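Local coordinates for protein histone-lysine N-methyltransferase family member SUVH9 (Arabidopsis thaliana, PDB 4NJ5) that takes part in gene silencing, apparently binding methylated DNA and recruiting RNA polymerase V to chromatin while lacking histone methyltransferase activity of its own, at residues 164-178 with 190-202. Sequence-based numbering, arbitrary orientation.
Sequences MERSMYYGIEVRVIR and VYVYDGLFRIVDS
Val-192 pairs with Arg-178 through two backbone hydrogen bonds, opening an antiparallel ladder in which Tyr-193 is then the non-hydrogen-bonded partner of Ile-177, whose CG1 comes to the ring edge. Asp-194 shows how a buried carboxylate is paid for: its OD2 takes the NE of Arg-178 at 2.7 Å, in the guanidinium plane and almost straight (175°), and also bonds Ser-229, while Asp-135 takes NH1 of the same arginine. Asp-194 and Gly-195 together oppose Val-176, a beta bulge that shifts the register by one in the 174-180/190-206 hairpin of the SRA domain, the module that in related proteins reads methylated DNA. Beyond it, Leu-196 lays CD2 on the CG of Arg-175 (3.7 Å), and Phe-197 receives CG2 of Val-176 at its CD1 (3.4 Å). Arg-198 stretches out from CG to NE (chi3 -172°), which carries NE to the O of Gly-171 (3.0 Å), above that carbonyl's plane; the CG of Glu-173 lies over one guanidinium face, 3.9 Å from NH2. Gly-171 ends helix 159-169 in a Schellman motif, and an alanine at Arg-198 would probably leave its O without this side-chain donor and uncover the Glu-173 CG. Ile-199 sends CD1 to the CE of Met-164 (3.7 Å) and CG2 to the CB of Met-168, whose CE ends 3.3 Å from the OG of Ser-202.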
loop_
_atom_site.group_PDB
_atom_site.type_symbol
_atom_site.label_atom_id
_atom_site.label_comp_id
_atom_site.label_asym_id
_atom_site.label_seq_id
_atom_site.Cartn_x
_atom_site.Cartn_y
_atom_site.Cartn_z
ATOM N N MET A 164 -12.668 26.616 13.624
ATOM C CA MET A 164 -13.245 26.542 12.285
ATOM C C MET A 164 -13.712 27.927 11.855
ATOM O O MET A 164 -13.388 28.391 10.758
ATOM C CB MET A 164 -14.424 25.561 12.250
ATOM C CG MET A 164 -14.049 24.098 12.435
ATOM S SD MET A 164 -13.113 23.414 11.051
ATOM C CE MET A 164 -14.381 23.303 9.788
ATOM N N GLU A 165 -14.473 28.581 12.732
ATOM C CA GLU A 165 -14.953 29.940 12.489
ATOM C C GLU A 165 -13.811 30.888 12.128
ATOM O O GLU A 165 -13.879 31.635 11.150
ATOM C CB GLU A 165 -15.711 30.440 13.725
ATOM C CG GLU A 165 -15.629 31.938 13.969
ATOM C CD GLU A 165 -16.447 32.741 12.980
ATOM O OE1 GLU A 165 -17.430 32.198 12.433
ATOM O OE2 GLU A 165 -16.108 33.920 12.758
ATOM N N ARG A 166 -12.756 30.836 12.926
ATOM C CA ARG A 166 -11.602 31.689 12.722
ATOM C C ARG A 166 -10.897 31.383 11.403
ATOM O O ARG A 166 -10.433 32.294 10.714
ATOM C CB ARG A 166 -10.625 31.543 13.889
ATOM C CG ARG A 166 -10.578 32.759 14.793
ATOM C CD ARG A 166 -11.960 33.153 15.295
ATOM N NE ARG A 166 -12.020 34.577 15.611
ATOM C CZ ARG A 166 -12.507 35.503 14.790
ATOM N NH1 ARG A 166 -13.000 35.152 13.610
ATOM N NH2 ARG A 166 -12.513 36.778 15.154
ATOM N N SER A 167 -10.820 30.104 11.050
ATOM C CA SER A 167 -10.209 29.720 9.784
ATOM C C SER A 167 -11.030 30.227 8.606
ATOM O O SER A 167 -10.471 30.592 7.569
ATOM C CB SER A 167 -10.000 28.206 9.702
ATOM O OG SER A 167 -8.817 27.830 10.386
ATOM N N MET A 168 -12.353 30.257 8.763
ATOM C CA MET A 168 -13.194 30.895 7.754
ATOM C C MET A 168 -12.833 32.364 7.657
ATOM O O MET A 168 -12.643 32.900 6.566
ATOM C CB MET A 168 -14.680 30.784 8.092
ATOM C CG MET A 168 -15.552 31.609 7.147
ATOM S SD MET A 168 -17.307 31.602 7.550
ATOM C CE MET A 168 -17.288 32.440 9.134
ATOM N N TYR A 169 -12.742 33.005 8.817
ATOM C CA TYR A 169 -12.469 34.433 8.888
ATOM C C TYR A 169 -11.131 34.803 8.259
ATOM O O TYR A 169 -11.046 35.769 7.503
ATOM C CB TYR A 169 -12.522 34.906 10.342
ATOM C CG TYR A 169 -12.173 36.365 10.546
ATOM C CD1 TYR A 169 -13.152 37.349 10.487
ATOM C CD2 TYR A 169 -10.869 36.755 10.816
ATOM C CE1 TYR A 169 -12.837 38.679 10.682
ATOM C CE2 TYR A 169 -10.546 38.079 11.009
ATOM C CZ TYR A 169 -11.532 39.038 10.942
ATOM O OH TYR A 169 -11.214 40.362 11.136
ATOM N N TYR A 170 -10.088 34.037 8.569
ATOM C CA TYR A 170 -8.744 34.371 8.100
ATOM C C TYR A 170 -8.384 33.693 6.779
ATOM O O TYR A 170 -7.248 33.786 6.318
ATOM C CB TYR A 170 -7.699 34.050 9.174
ATOM C CG TYR A 170 -7.824 34.896 10.423
ATOM C CD1 TYR A 170 -7.359 36.206 10.450
ATOM C CD2 TYR A 170 -8.403 34.385 11.575
ATOM C CE1 TYR A 170 -7.472 36.984 11.591
ATOM C CE2 TYR A 170 -8.521 35.152 12.718
ATOM C CZ TYR A 170 -8.059 36.451 12.722
ATOM O OH TYR A 170 -8.172 37.208 13.865
ATOM N N GLY A 171 -9.359 33.020 6.174
ATOM C CA GLY A 171 -9.163 32.358 4.896
ATOM C C GLY A 171 -8.127 31.251 4.929
ATOM O O GLY A 171 -7.365 31.071 3.980
ATOM N N ILE A 172 -8.112 30.500 6.025
ATOM C CA ILE A 172 -7.104 29.464 6.238
ATOM C C ILE A 172 -7.303 28.233 5.363
ATOM O O ILE A 172 -8.398 27.672 5.292
ATOM C CB ILE A 172 -7.054 29.029 7.719
ATOM C CG1 ILE A 172 -6.549 30.184 8.588
ATOM C CG2 ILE A 172 -6.183 27.791 7.897
ATOM C CD1 ILE A 172 -5.224 30.761 8.136
ATOM N N GLU A 173 -6.235 27.824 4.687
ATOM C CA GLU A 173 -6.217 26.553 3.983
ATOM C C GLU A 173 -6.399 25.423 4.984
ATOM O O GLU A 173 -5.597 25.270 5.905
ATOM C CB GLU A 173 -4.882 26.360 3.273
ATOM C CG GLU A 173 -4.743 27.093 1.960
ATOM C CD GLU A 173 -3.356 26.938 1.357
ATOM O OE1 GLU A 173 -2.362 26.999 2.113
ATOM O OE2 GLU A 173 -3.255 26.744 0.127
ATOM N N VAL A 174 -7.444 24.627 4.795
ATOM C CA VAL A 174 -7.728 23.508 5.688
ATOM C C VAL A 174 -7.536 22.167 4.983
ATOM O O VAL A 174 -8.102 21.931 3.919
ATOM C CB VAL A 174 -9.163 23.595 6.235
ATOM C CG1 VAL A 174 -9.512 22.350 7.031
ATOM C CG2 VAL A 174 -9.339 24.853 7.080
ATOM N N ARG A 175 -6.733 21.290 5.577
ATOM C CA ARG A 175 -6.572 19.939 5.052
ATOM C C ARG A 175 -7.819 19.103 5.329
ATOM O O ARG A 175 -8.370 19.133 6.430
ATOM C CB ARG A 175 -5.336 19.258 5.647
ATOM C CG ARG A 175 -4.019 19.930 5.277
ATOM C CD ARG A 175 -2.820 19.157 5.807
ATOM N NE ARG A 175 -2.755 19.156 7.267
ATOM C CZ ARG A 175 -2.171 20.105 7.994
ATOM N NH1 ARG A 175 -1.602 21.147 7.401
ATOM N NH2 ARG A 175 -2.159 20.017 9.317
ATOM N N VAL A 176 -8.272 18.376 4.315
ATOM C CA VAL A 176 -9.386 17.453 4.474
ATOM C C VAL A 176 -8.908 16.019 4.285
ATOM O O VAL A 176 -8.341 15.676 3.246
ATOM C CB VAL A 176 -10.509 17.738 3.462
ATOM C CG1 VAL A 176 -11.494 16.575 3.419
ATOM C CG2 VAL A 176 -11.215 19.037 3.809
ATOM N N ILE A 177 -9.124 15.189 5.299
ATOM C CA ILE A 177 -8.834 13.769 5.183
ATOM C C ILE A 177 -10.136 12.988 5.274
ATOM O O ILE A 177 -10.864 13.085 6.267
ATOM C CB ILE A 177 -7.870 13.262 6.272
ATOM C CG1 ILE A 177 -6.474 13.867 6.096
ATOM C CG2 ILE A 177 -7.782 11.737 6.223
ATOM C CD1 ILE A 177 -6.302 15.244 6.711
ATOM N N ARG A 178 -10.437 12.222 4.232
ATOM C CA ARG A 178 -11.680 11.469 4.210
ATOM C C ARG A 178 -11.497 10.053 4.742
ATOM O O ARG A 178 -10.537 9.363 4.397
ATOM C CB ARG A 178 -12.311 11.473 2.814
ATOM C CG ARG A 178 -13.717 12.068 2.807
ATOM C CD ARG A 178 -14.337 12.108 1.424
ATOM N NE ARG A 178 -13.889 13.260 0.647
ATOM C CZ ARG A 178 -14.625 14.343 0.413
ATOM N NH1 ARG A 178 -14.128 15.336 -0.311
ATOM N NH2 ARG A 178 -15.858 14.434 0.895
ATOM N N VAL A 190 -10.059 2.983 5.389
ATOM C CA VAL A 190 -9.020 3.679 4.646
ATOM C C VAL A 190 -9.172 5.194 4.823
ATOM O O VAL A 190 -10.271 5.735 4.672
ATOM C CB VAL A 190 -9.078 3.320 3.140
ATOM C CG1 VAL A 190 -8.237 4.283 2.318
ATOM C CG2 VAL A 190 -8.630 1.883 2.916
ATOM N N TYR A 191 -8.074 5.867 5.163
ATOM C CA TYR A 191 -8.054 7.329 5.207
ATOM C C TYR A 191 -7.293 7.871 4.009
ATOM O O TYR A 191 -6.150 7.487 3.762
ATOM C CB TYR A 191 -7.435 7.847 6.512
ATOM C CG TYR A 191 -8.218 7.435 7.729
ATOM C CD1 TYR A 191 -9.487 7.945 7.962
ATOM C CD2 TYR A 191 -7.704 6.517 8.632
ATOM C CE1 TYR A 191 -10.219 7.557 9.063
ATOM C CE2 TYR A 191 -8.425 6.125 9.738
ATOM C CZ TYR A 191 -9.686 6.643 9.947
ATOM O OH TYR A 191 -10.411 6.253 11.048
ATOM N N VAL A 192 -7.937 8.758 3.258
ATOM C CA VAL A 192 -7.312 9.320 2.072
ATOM C C VAL A 192 -7.261 10.844 2.142
ATOM O O VAL A 192 -8.224 11.496 2.538
ATOM C CB VAL A 192 -8.010 8.840 0.775
ATOM C CG1 VAL A 192 -9.470 9.271 0.747
ATOM C CG2 VAL A 192 -7.263 9.348 -0.452
ATOM N N TYR A 193 -6.114 11.405 1.783
ATOM C CA TYR A 193 -5.940 12.848 1.790
ATOM C C TYR A 193 -6.515 13.447 0.509
ATOM O O TYR A 193 -6.121 13.066 -0.588
ATOM C CB TYR A 193 -4.458 13.180 1.945
ATOM C CG TYR A 193 -4.127 14.646 1.824
ATOM C CD1 TYR A 193 -4.719 15.585 2.658
ATOM C CD2 TYR A 193 -3.199 15.091 0.888
ATOM C CE1 TYR A 193 -4.410 16.929 2.554
ATOM C CE2 TYR A 193 -2.884 16.431 0.777
ATOM C CZ TYR A 193 -3.490 17.345 1.613
ATOM O OH TYR A 193 -3.181 18.677 1.502
ATOM N N ASP A 194 -7.461 14.371 0.651
ATOM C CA ASP A 194 -8.118 14.977 -0.506
ATOM C C ASP A 194 -7.660 16.407 -0.785
ATOM O O ASP A 194 -8.214 17.079 -1.653
ATOM C CB ASP A 194 -9.643 14.945 -0.355
ATOM C CG ASP A 194 -10.247 13.609 -0.753
ATOM O OD1 ASP A 194 -9.585 12.842 -1.489
ATOM O OD2 ASP A 194 -11.394 13.331 -0.338
ATOM N N GLY A 195 -6.662 16.878 -0.047
ATOM C CA GLY A 195 -6.101 18.190 -0.312
ATOM C C GLY A 195 -6.667 19.329 0.518
ATOM O O GLY A 195 -7.094 19.141 1.662
ATOM N N LEU A 196 -6.676 20.519 -0.077
ATOM C CA LEU A 196 -6.987 21.747 0.645
ATOM C C LEU A 196 -8.356 22.322 0.297
ATOM O O LEU A 196 -8.750 22.375 -0.865
ATOM C CB LEU A 196 -5.898 22.792 0.390
ATOM C CG LEU A 196 -4.485 22.332 0.758
ATOM C CD1 LEU A 196 -3.446 23.377 0.379
ATOM C CD2 LEU A 196 -4.413 22.003 2.243
ATOM N N PHE A 197 -9.070 22.751 1.329
ATOM C CA PHE A 197 -10.392 23.337 1.193
ATOM C C PHE A 197 -10.392 24.643 1.972
ATOM O O PHE A 197 -9.579 24.832 2.870
ATOM C CB PHE A 197 -11.449 22.406 1.794
ATOM C CG PHE A 197 -11.788 21.211 0.938
ATOM C CD1 PHE A 197 -10.851 20.219 0.689
ATOM C CD2 PHE A 197 -13.064 21.065 0.414
ATOM C CE1 PHE A 197 -11.174 19.114 -0.081
ATOM C CE2 PHE A 197 -13.391 19.970 -0.363
ATOM C CZ PHE A 197 -12.446 18.990 -0.608
ATOM N N ARG A 198 -11.303 25.546 1.637
ATOM C CA ARG A 198 -11.479 26.753 2.437
ATOM C C ARG A 198 -12.891 26.819 2.989
ATOM O O ARG A 198 -13.841 26.403 2.328
ATOM C CB ARG A 198 -11.153 28.017 1.634
ATOM C CG ARG A 198 -9.701 28.443 1.746
ATOM C CD ARG A 198 -9.480 29.859 1.241
ATOM N NE ARG A 198 -8.056 30.176 1.174
ATOM C CZ ARG A 198 -7.306 30.006 0.090
ATOM N NH1 ARG A 198 -7.849 29.531 -1.024
ATOM N NH2 ARG A 198 -6.016 30.313 0.116
ATOM N N ILE A 199 -13.021 27.325 4.211
ATOM C CA ILE A 199 -14.328 27.483 4.829
ATOM C C ILE A 199 -14.897 28.813 4.368
ATOM O O ILE A 199 -14.327 29.863 4.646
ATOM C CB ILE A 199 -14.233 27.462 6.367
ATOM C CG1 ILE A 199 -13.372 26.286 6.834
ATOM C CG2 ILE A 199 -15.620 27.387 6.984
ATOM C CD1 ILE A 199 -13.008 26.341 8.299
ATOM N N VAL A 200 -16.011 28.770 3.646
ATOM C CA VAL A 200 -16.538 29.980 3.019
ATOM C C VAL A 200 -17.849 30.444 3.638
ATOM O O VAL A 200 -18.377 31.496 3.270
ATOM C CB VAL A 200 -16.751 29.783 1.511
ATOM C CG1 VAL A 200 -15.458 29.324 0.856
ATOM C CG2 VAL A 200 -17.867 28.778 1.265
ATOM N N ASP A 201 -18.373 29.654 4.569
ATOM C CA ASP A 201 -19.607 30.012 5.260
ATOM C C ASP A 201 -19.778 29.211 6.547
ATOM O O ASP A 201 -19.272 28.100 6.665
ATOM C CB ASP A 201 -20.818 29.819 4.345
ATOM C CG ASP A 201 -22.036 30.574 4.833
ATOM O OD1 ASP A 201 -21.876 31.435 5.722
ATOM O OD2 ASP A 201 -23.148 30.315 4.328
ATOM N N SER A 202 -20.482 29.788 7.514
ATOM C CA SER A 202 -20.751 29.110 8.778
ATOM C C SER A 202 -22.080 29.574 9.347
ATOM O O SER A 202 -22.491 30.714 9.127
ATOM C CB SER A 202 -19.646 29.399 9.791
ATOM O OG SER A 202 -19.781 30.709 10.313
HETATM O O HOH W 1 -10.617 28.820 5.506
HETATM O O HOH W 2 -12.667 31.993 3.755
#